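Protoporphyrinogen oxidase (Exiguobacterium sibiricum, PDB 3LOV) probably oxidises coproporphyrinogen III to coproporphyrin III, using FAD as cofactor and molecular oxygen as electron acceptor, in heme b biosynthesis. Local coordinates at residues L141-Q146 against Q190-E195; E152-R157 against G199-G204. All coordinates share one frame; numbering follows the deposited sequence.

In the fold
Interaction 1 and interaction 2 lie side by side, their centres about 8 Å apart, in a strand-free, largely helical part of the chain away from the FAD site. Interaction 2 is buried and joins helix 150-158 to the start of helix 201-207; interaction 1 is partly buried and lays an irregular loop on helix 189-198. Neither pair of segments is joined by a hydrogen bond: interaction 1 is aliphatic with the stem of a glutamate, interaction 2 a leucine among a tyrosine, a leucine and an arginine stem. Charge links them: Glu195 forms a salt bridge with Arg157 and probably a hydrogen bond with Tyr153. Along the chain their segments alternate, which intertwines the two contacts.

Interaction 1: residues L141-Q146 against Q190-E195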
ATOM      1  N   LEU A 141      18.268  -3.958 -27.829  1.00 31.77           N
ATOM      2  CA  LEU A 141      17.909  -4.059 -26.391  1.00 30.65           C
ATOM      3  C   LEU A 141      19.042  -4.648 -25.559  1.00 33.38           C
ATOM      4  O   LEU A 141      19.755  -5.547 -26.023  1.00 37.33           O
ATOM      5  CB  LEU A 141      16.687  -4.946 -26.184  1.00 29.82           C
ATOM      6  CG  LEU A 141      15.370  -4.439 -26.764  1.00 34.71           C
ATOM      7  CD1 LEU A 141      14.366  -5.566 -26.820  1.00 27.30           C
ATOM      8  CD2 LEU A 141      14.865  -3.227 -25.964  1.00 26.86           C
ATOM      9  N   ARG A 142      19.198  -4.160 -24.325  1.00 33.48           N
ATOM     10  CA  ARG A 142      20.161  -4.695 -23.348  1.00 32.70           C
ATOM     11  C   ARG A 142      19.464  -4.911 -22.020  1.00 32.17           C
ATOM     12  O   ARG A 142      18.702  -4.042 -21.567  1.00 29.16           O
ATOM     13  CB  ARG A 142      21.302  -3.702 -23.093  1.00 35.62           C
ATOM     14  CG  ARG A 142      22.161  -3.395 -24.288  1.00 40.73           C
ATOM     15  CD  ARG A 142      23.048  -4.580 -24.672  1.00 50.31           C
ATOM     16  NE  ARG A 142      23.873  -4.242 -25.838  1.00 58.75           N
ATOM     17  CZ  ARG A 142      23.545  -4.464 -27.114  1.00 63.11           C
ATOM     18  NH1 ARG A 142      22.398  -5.046 -27.461  1.00 60.62           N
ATOM     19  NH2 ARG A 142      24.383  -4.099 -28.070  1.00 69.78           N
ATOM     20  N   ILE A 143      19.714  -6.057 -21.396  1.00 31.14           N
ATOM     21  CA  ILE A 143      19.242  -6.323 -20.026  1.00 33.30           C
ATOM     22  C   ILE A 143      19.835  -5.230 -19.090  1.00 32.00           C
ATOM     23  O   ILE A 143      21.056  -5.004 -19.098  1.00 30.90           O
ATOM     24  CB  ILE A 143      19.713  -7.733 -19.539  1.00 33.86           C
ATOM     25  CG1 ILE A 143      19.000  -8.834 -20.321  1.00 36.39           C
ATOM     26  CG2 ILE A 143      19.481  -7.900 -18.020  1.00 34.99           C
ATOM     27  CD1 ILE A 143      17.683  -9.296 -19.697  1.00 36.37           C
ATOM     28  N   PRO A 144      18.991  -4.556 -18.288  1.00 31.86           N
ATOM     29  CA  PRO A 144      19.591  -3.534 -17.403  1.00 34.97           C
ATOM     30  C   PRO A 144      20.418  -4.174 -16.289  1.00 35.46           C
ATOM     31  O   PRO A 144      19.945  -5.083 -15.610  1.00 35.52           O
ATOM     32  CB  PRO A 144      18.386  -2.766 -16.851  1.00 34.42           C
ATOM     33  CG  PRO A 144      17.231  -3.753 -16.966  1.00 39.63           C
ATOM     34  CD  PRO A 144      17.532  -4.673 -18.119  1.00 33.84           C
ATOM     35  N   GLU A 145      21.668  -3.734 -16.178  1.00 37.31           N
ATOM     36  CA  GLU A 145      22.562  -4.129 -15.086  1.00 40.89           C
ATOM     37  C   GLU A 145      22.281  -3.337 -13.821  1.00 39.07           C
ATOM     38  O   GLU A 145      22.209  -3.901 -12.751  1.00 41.79           O
ATOM     39  CB  GLU A 145      24.017  -3.895 -15.474  1.00 43.05           C
ATOM     40  CG  GLU A 145      24.560  -4.901 -16.471  1.00 55.04           C
ATOM     41  CD  GLU A 145      26.073  -5.018 -16.389  1.00 68.73           C
ATOM     42  OE1 GLU A 145      26.569  -5.683 -15.445  1.00 76.30           O
ATOM     43  OE2 GLU A 145      26.758  -4.440 -17.262  1.00 73.83           O
ATOM     44  N   GLN A 146      22.138  -2.027 -13.960  1.00 39.25           N
ATOM     45  CA  GLN A 146      21.756  -1.140 -12.854  1.00 38.37           C
ATOM     46  C   GLN A 146      20.236  -0.929 -12.912  1.00 36.45           C
ATOM     47  O   GLN A 146      19.635  -0.952 -13.998  1.00 35.43           O
ATOM     48  CB  GLN A 146      22.416   0.229 -12.985  1.00 39.27           C
ATOM     49  CG  GLN A 146      23.753   0.293 -13.765  1.00 50.99           C
ATOM     50  CD  GLN A 146      24.888  -0.425 -13.060  1.00 60.66           C
ATOM     51  OE1 GLN A 146      25.644  -1.185 -13.683  1.00 64.67           O
ATOM     52  NE2 GLN A 146      25.017  -0.190 -11.752  1.00 61.09           N
ATOM     53  N   GLN A 190      11.378 -10.147 -11.464  1.00 31.70           N
ATOM     54  CA  GLN A 190      11.116 -11.365 -12.230  0.70 32.84           C
ATOM     55  C   GLN A 190      10.974 -11.085 -13.737  1.00 30.86           C
ATOM     56  O   GLN A 190      11.313 -11.928 -14.568  1.00 30.54           O
ATOM     57  CB  GLN A 190       9.894 -12.123 -11.673  0.70 34.28           C
ATOM     58  CG  GLN A 190       8.513 -11.430 -11.822  0.70 35.47           C
ATOM     59  CD  GLN A 190       8.186 -10.525 -10.654  0.70 35.18           C
ATOM     60  OE1 GLN A 190       9.080  -9.947 -10.058  0.70 32.34           O
ATOM     61  NE2 GLN A 190       6.908 -10.407 -10.319  0.70 29.76           N
ATOM     62  N   PHE A 191      10.499  -9.893 -14.103  1.00 29.21           N
ATOM     63  CA  PHE A 191      10.497  -9.510 -15.528  1.00 30.00           C
ATOM     64  C   PHE A 191      11.880  -9.648 -16.140  1.00 28.17           C
ATOM     65  O   PHE A 191      12.044 -10.226 -17.234  1.00 25.70           O
ATOM     66  CB  PHE A 191      10.026  -8.066 -15.766  1.00 31.41           C
ATOM     67  CG  PHE A 191       8.561  -7.829 -15.473  1.00 35.58           C
ATOM     68  CD1 PHE A 191       7.713  -8.873 -15.101  1.00 36.82           C
ATOM     69  CD2 PHE A 191       8.031  -6.541 -15.586  1.00 42.72           C
ATOM     70  CE1 PHE A 191       6.358  -8.630 -14.819  1.00 41.49           C
ATOM     71  CE2 PHE A 191       6.684  -6.288 -15.311  1.00 37.08           C
ATOM     72  CZ  PHE A 191       5.846  -7.330 -14.922  1.00 43.09           C
ATOM     73  N   VAL A 192      12.864  -9.088 -15.447  1.00 28.50           N
ATOM     74  CA  VAL A 192      14.230  -9.003 -15.969  1.00 26.54           C
ATOM     75  C   VAL A 192      14.913 -10.393 -15.909  1.00 26.20           C
ATOM     76  O   VAL A 192      15.629 -10.782 -16.844  1.00 25.37           O
ATOM     77  CB  VAL A 192      15.060  -7.941 -15.193  1.00 26.10           C
ATOM     78  CG1 VAL A 192      16.534  -7.888 -15.689  1.00 20.85           C
ATOM     79  CG2 VAL A 192      14.382  -6.560 -15.298  1.00 30.14           C
ATOM     80  N   ALA A 193      14.706 -11.091 -14.792  1.00 25.51           N
ATOM     81  CA  ALA A 193      15.237 -12.452 -14.575  1.00 28.76           C
ATOM     82  C   ALA A 193      14.739 -13.377 -15.702  1.00 25.34           C
ATOM     83  O   ALA A 193      15.502 -14.013 -16.378  1.00 24.26           O
ATOM     84  CB  ALA A 193      14.782 -12.989 -13.159  1.00 27.27           C
ATOM     85  N   ASN A 194      13.443 -13.354 -15.942  1.00 24.25           N
ATOM     86  CA  ASN A 194      12.859 -14.182 -16.977  1.00 23.03           C
ATOM     87  C   ASN A 194      13.261 -13.803 -18.384  1.00 23.20           C
ATOM     88  O   ASN A 194      13.500 -14.695 -19.201  1.00 24.45           O
ATOM     89  CB  ASN A 194      11.352 -14.255 -16.795  1.00 23.89           C
ATOM     90  CG  ASN A 194      10.970 -15.017 -15.525  1.00 27.44           C
ATOM     91  OD1 ASN A 194      10.063 -14.637 -14.819  1.00 41.80           O
ATOM     92  ND2 ASN A 194      11.663 -16.088 -15.256  1.00 27.19           N
ATOM     93  N   GLU A 195      13.400 -12.504 -18.654  1.00 20.68           N
ATOM     94  CA  GLU A 195      13.905 -12.040 -19.933  1.00 21.21           C
ATOM     95  C   GLU A 195      15.319 -12.572 -20.183  1.00 24.91           C
ATOM     96  O   GLU A 195      15.692 -12.932 -21.311  1.00 26.09           O
ATOM     97  CB  GLU A 195      13.961 -10.495 -19.962  1.00 18.55           C
ATOM     98  CG  GLU A 195      14.302  -9.918 -21.326  1.00 22.03           C
ATOM     99  CD  GLU A 195      14.287  -8.370 -21.424  1.00 30.02           C
ATOM    100  OE1 GLU A 195      13.975  -7.683 -20.439  1.00 37.02           O
ATOM    101  OE2 GLU A 195      14.611  -7.841 -22.514  1.00 24.63           O
TER
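Ile143 and Pro144, in the loop that leads from helix 124-135 into helix 150-158, lie against one flank of helix 189-198, where Val192 and Glu195 stand three residues apart, almost one turn. Ile143 covers both. With CG1 beside the backbone N (chi1 -68°), the CG2 methyl of Ile143 stands anti to it and meets Val192 CG1 at 3.8 Å, while the other branch runs past Glu195 in the opposite sense. There Ile143 CD1 rests on the aliphatic part of the glutamate, 3.8 Å from Glu195 CG and 3.9 Å from Glu195 CB, and it also comes within 3.8 Å of the helix carbonyl Val192 O. Pro144 adds a lighter touch: the ring carbon Pro144 CD lies 4.2 Å from Val192 CG1.

The carboxylate of Glu195 is satisfied by other residues, a salt bridge to Arg157 and a probable hydrogen bond to Tyr153, both on helix 150-158; an extended side chain, with CG anti to the backbone N (chi1 -172°), carries it there. On the exposed side, Arg142 turns back on its own loop: Arg142 NH1 donates to Leu141 O at 3.1 Å, from well above the carbonyl plane. The arrangement is that of a loop connecting two helices and packing an isoleucine-proline pair onto a third, within a helical region away from the FAD site.

Interaction 2: residues E152-R157 against G199-G204; sequences EYLRPR and GSLFEG
Leu201, in the first turn of helix 201-207, points toward helix 150-158 and meets Tyr153, Leu154 and Arg157. With CG anti to the backbone N (chi1 -179°), its two methyls are divided between partners. CD1 of Leu201 lies 3.8 Å from the phenol oxygen, Tyr153 OH; that hydroxyl is probably hydrogen-bonded to Glu195 of helix 189-198, so the methyl makes only a van der Waals approach. CD2 of Leu201 lies 4.1 Å from Arg157 CB and equally far from Arg157 CD, and 4.2 Å from Leu154 CD2; the Leu201 side chain crosses that of Arg157 at about a right angle.

All four of these residues are buried, and the helix 150-158 side is braced from within. Arg157 CD sits 3.7 Å above one face of the Tyr153 ring, offset toward its rim, and Arg157 NH1 donates to Tyr153 O at 2.9 Å, in the carbonyl plane on a lone pair, with an N-H...O angle of 148°. That carbonyl is one the helix does not use in the regular way: around Pro156 the helix is kinked, and Arg157 N makes a weak bond to Leu154 O instead. The guanidinium is also paired with Glu195. Replacing Arg157 with alanine would probably leave Glu195 without its salt-bridge mate, Tyr153 O without this donor, and Leu201 CD2 and the tyrosine face less covered.

The buried Leu201 site gives way to an exposed turn at Gly199, which, with positive phi, is the first residue to leave helix 189-198. Ser200, partly exposed, caps the next helix: its OG accepts a weak 3.4 Å bond from Glu203 N. This is a short turn joining consecutive helices 189-198 and 201-207, with a serine N-cap opening the second, whose first-turn leucine packs onto a neighbouring, proline-kinked helix.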
ATOM      1  N   GLU A 152      11.036   3.202 -18.283  1.00 22.15           N
ATOM      2  CA  GLU A 152      12.206   3.178 -19.125  1.00 24.36           C
ATOM      3  C   GLU A 152      12.533   1.737 -19.557  1.00 24.49           C
ATOM      4  O   GLU A 152      12.952   1.527 -20.673  1.00 25.26           O
ATOM      5  CB  GLU A 152      13.376   3.781 -18.374  1.00 23.18           C
ATOM      6  CG  GLU A 152      14.589   4.099 -19.176  1.00 33.02           C
ATOM      7  CD  GLU A 152      15.626   4.907 -18.358  1.00 32.07           C
ATOM      8  OE1 GLU A 152      15.223   5.798 -17.595  1.00 39.93           O
ATOM      9  OE2 GLU A 152      16.836   4.650 -18.498  1.00 42.13           O
ATOM     10  N   TYR A 153      12.335   0.755 -18.676  1.00 20.79           N
ATOM     11  CA  TYR A 153      12.576  -0.626 -19.028  1.00 19.79           C
ATOM     12  C   TYR A 153      11.541  -1.112 -19.994  1.00 21.04           C
ATOM     13  O   TYR A 153      11.870  -1.752 -20.983  1.00 24.22           O
ATOM     14  CB  TYR A 153      12.538  -1.502 -17.777  1.00 20.07           C
ATOM     15  CG  TYR A 153      12.533  -2.978 -18.034  1.00 19.88           C
ATOM     16  CD1 TYR A 153      13.613  -3.603 -18.581  1.00 16.81           C
ATOM     17  CD2 TYR A 153      11.452  -3.757 -17.664  1.00 24.56           C
ATOM     18  CE1 TYR A 153      13.630  -4.990 -18.789  1.00 17.71           C
ATOM     19  CE2 TYR A 153      11.452  -5.101 -17.861  1.00 24.88           C
ATOM     20  CZ  TYR A 153      12.544  -5.719 -18.431  1.00 26.46           C
ATOM     21  OH  TYR A 153      12.513  -7.074 -18.620  1.00 27.33           O
ATOM     22  N   LEU A 154      10.277  -0.864 -19.689  1.00 20.19           N
ATOM     23  CA  LEU A 154       9.179  -1.394 -20.469  1.00 19.01           C
ATOM     24  C   LEU A 154       8.899  -0.710 -21.829  1.00 21.57           C
ATOM     25  O   LEU A 154       8.541  -1.392 -22.794  1.00 19.58           O
ATOM     26  CB  LEU A 154       7.883  -1.428 -19.623  1.00 22.49           C
ATOM     27  CG  LEU A 154       7.765  -2.413 -18.451  1.00 24.17           C
ATOM     28  CD1 LEU A 154       6.421  -2.242 -17.784  1.00 23.90           C
ATOM     29  CD2 LEU A 154       7.943  -3.874 -18.907  1.00 22.30           C
ATOM     30  N   ARG A 155       9.032   0.623 -21.923  1.00 20.62           N
ATOM     31  CA  ARG A 155       8.599   1.327 -23.115  1.00 18.64           C
ATOM     32  C   ARG A 155       9.352   0.888 -24.391  1.00 18.25           C
ATOM     33  O   ARG A 155       8.742   0.684 -25.434  1.00 19.63           O
ATOM     34  CB  ARG A 155       8.660   2.865 -22.943  1.00 19.47           C
ATOM     35  CG  ARG A 155       7.498   3.421 -22.102  1.00 17.99           C
ATOM     36  CD  ARG A 155       7.735   4.844 -21.702  1.00 25.40           C
ATOM     37  NE  ARG A 155       6.693   5.350 -20.822  1.00 21.57           N
ATOM     38  CZ  ARG A 155       5.529   5.856 -21.210  1.00 24.61           C
ATOM     39  NH1 ARG A 155       5.192   5.947 -22.491  1.00 27.91           N
ATOM     40  NH2 ARG A 155       4.672   6.238 -20.288  1.00 27.23           N
ATOM     41  N   PRO A 156      10.673   0.749 -24.318  1.00 21.14           N
ATOM     42  CA  PRO A 156      11.349   0.273 -25.538  1.00 23.73           C
ATOM     43  C   PRO A 156      10.989  -1.167 -25.970  1.00 24.95           C
ATOM     44  O   PRO A 156      11.160  -1.515 -27.139  1.00 25.95           O
ATOM     45  CB  PRO A 156      12.853   0.371 -25.193  1.00 23.37           C
ATOM     46  CG  PRO A 156      12.931   1.129 -23.866  1.00 23.75           C
ATOM     47  CD  PRO A 156      11.600   1.097 -23.220  1.00 21.86           C
ATOM     48  N   ARG A 157      10.519  -1.992 -25.033  1.00 24.54           N
ATOM     49  CA  ARG A 157      10.197  -3.380 -25.302  1.00 22.29           C
ATOM     50  C   ARG A 157       8.764  -3.574 -25.744  1.00 24.49           C
ATOM     51  O   ARG A 157       8.480  -4.504 -26.492  1.00 26.71           O
ATOM     52  CB  ARG A 157      10.471  -4.246 -24.062  1.00 19.56           C
ATOM     53  CG  ARG A 157      11.968  -4.304 -23.694  1.00 19.97           C
ATOM     54  CD  ARG A 157      12.271  -4.949 -22.318  1.00 19.75           C
ATOM     55  NE  ARG A 157      13.700  -5.200 -22.217  1.00 20.46           N
ATOM     56  CZ  ARG A 157      14.630  -4.244 -22.054  1.00 25.52           C
ATOM     57  NH1 ARG A 157      14.302  -2.964 -21.893  1.00 20.27           N
ATOM     58  NH2 ARG A 157      15.905  -4.561 -22.072  1.00 28.18           N
ATOM     59  N   GLY A 199      15.739 -15.103 -23.063  1.00 27.76           N
ATOM     60  CA  GLY A 199      16.327 -14.263 -24.142  1.00 27.07           C
ATOM     61  C   GLY A 199      15.448 -13.142 -24.742  1.00 24.44           C
ATOM     62  O   GLY A 199      15.923 -12.329 -25.523  1.00 21.34           O
ATOM     63  N   SER A 200      14.176 -13.090 -24.389  1.00 26.54           N
ATOM     64  CA  SER A 200      13.310 -11.983 -24.809  1.00 26.11           C
ATOM     65  C   SER A 200      12.230 -11.781 -23.752  1.00 24.86           C
ATOM     66  O   SER A 200      11.886 -12.733 -23.055  1.00 22.38           O
ATOM     67  CB  SER A 200      12.681 -12.301 -26.196  1.00 26.79           C
ATOM     68  OG  SER A 200      11.724 -13.342 -26.118  1.00 20.35           O
ATOM     69  N   LEU A 201      11.671 -10.566 -23.644  1.00 21.79           N
ATOM     70  CA  LEU A 201      10.627 -10.304 -22.659  1.00 20.39           C
ATOM     71  C   LEU A 201       9.365 -11.145 -22.841  1.00 21.61           C
ATOM     72  O   LEU A 201       8.803 -11.672 -21.854  1.00 24.13           O
ATOM     73  CB  LEU A 201      10.263  -8.806 -22.619  1.00 18.58           C
ATOM     74  CG  LEU A 201       9.166  -8.491 -21.567  1.00 22.08           C
ATOM     75  CD1 LEU A 201       9.587  -8.934 -20.172  1.00 17.35           C
ATOM     76  CD2 LEU A 201       8.806  -6.993 -21.557  1.00 21.80           C
ATOM     77  N   PHE A 202       8.896 -11.250 -24.090  1.00 21.25           N
ATOM     78  CA  PHE A 202       7.736 -12.084 -24.441  1.00 18.54           C
ATOM     79  C   PHE A 202       7.894 -13.551 -23.987  1.00 19.11           C
ATOM     80  O   PHE A 202       6.995 -14.115 -23.383  1.00 20.35           O
ATOM     81  CB  PHE A 202       7.558 -12.026 -25.951  1.00 20.66           C
ATOM     82  CG  PHE A 202       6.443 -12.873 -26.495  1.00 22.70           C
ATOM     83  CD1 PHE A 202       5.125 -12.607 -26.166  1.00 27.48           C
ATOM     84  CD2 PHE A 202       6.708 -13.880 -27.416  1.00 26.08           C
ATOM     85  CE1 PHE A 202       4.089 -13.355 -26.715  1.00 23.35           C
ATOM     86  CE2 PHE A 202       5.675 -14.633 -27.981  1.00 25.00           C
ATOM     87  CZ  PHE A 202       4.367 -14.374 -27.627  1.00 19.35           C
ATOM     88  N   GLU A 203       9.048 -14.151 -24.243  1.00 22.93           N
ATOM     89  CA  GLU A 203       9.278 -15.546 -23.807  1.00 25.10           C
ATOM     90  C   GLU A 203       9.587 -15.640 -22.310  1.00 26.86           C
ATOM     91  O   GLU A 203       9.365 -16.677 -21.678  1.00 27.84           O
ATOM     92  CB  GLU A 203      10.379 -16.200 -24.633  1.00 22.84           C
ATOM     93  CG  GLU A 203      10.024 -16.388 -26.144  1.00 21.60           C
ATOM     94  CD  GLU A 203       8.969 -17.451 -26.472  1.00 24.61           C
ATOM     95  OE1 GLU A 203       8.480 -18.153 -25.566  1.00 21.48           O
ATOM     96  OE2 GLU A 203       8.638 -17.596 -27.680  1.00 24.14           O
ATOM     97  N   GLY A 204      10.063 -14.555 -21.730  1.00 27.11           N
ATOM     98  CA  GLY A 204      10.226 -14.507 -20.283  1.00 29.02           C
ATOM     99  C   GLY A 204       8.885 -14.537 -19.573  1.00 29.40           C
ATOM    100  O   GLY A 204       8.697 -15.293 -18.615  1.00 30.94           O
TER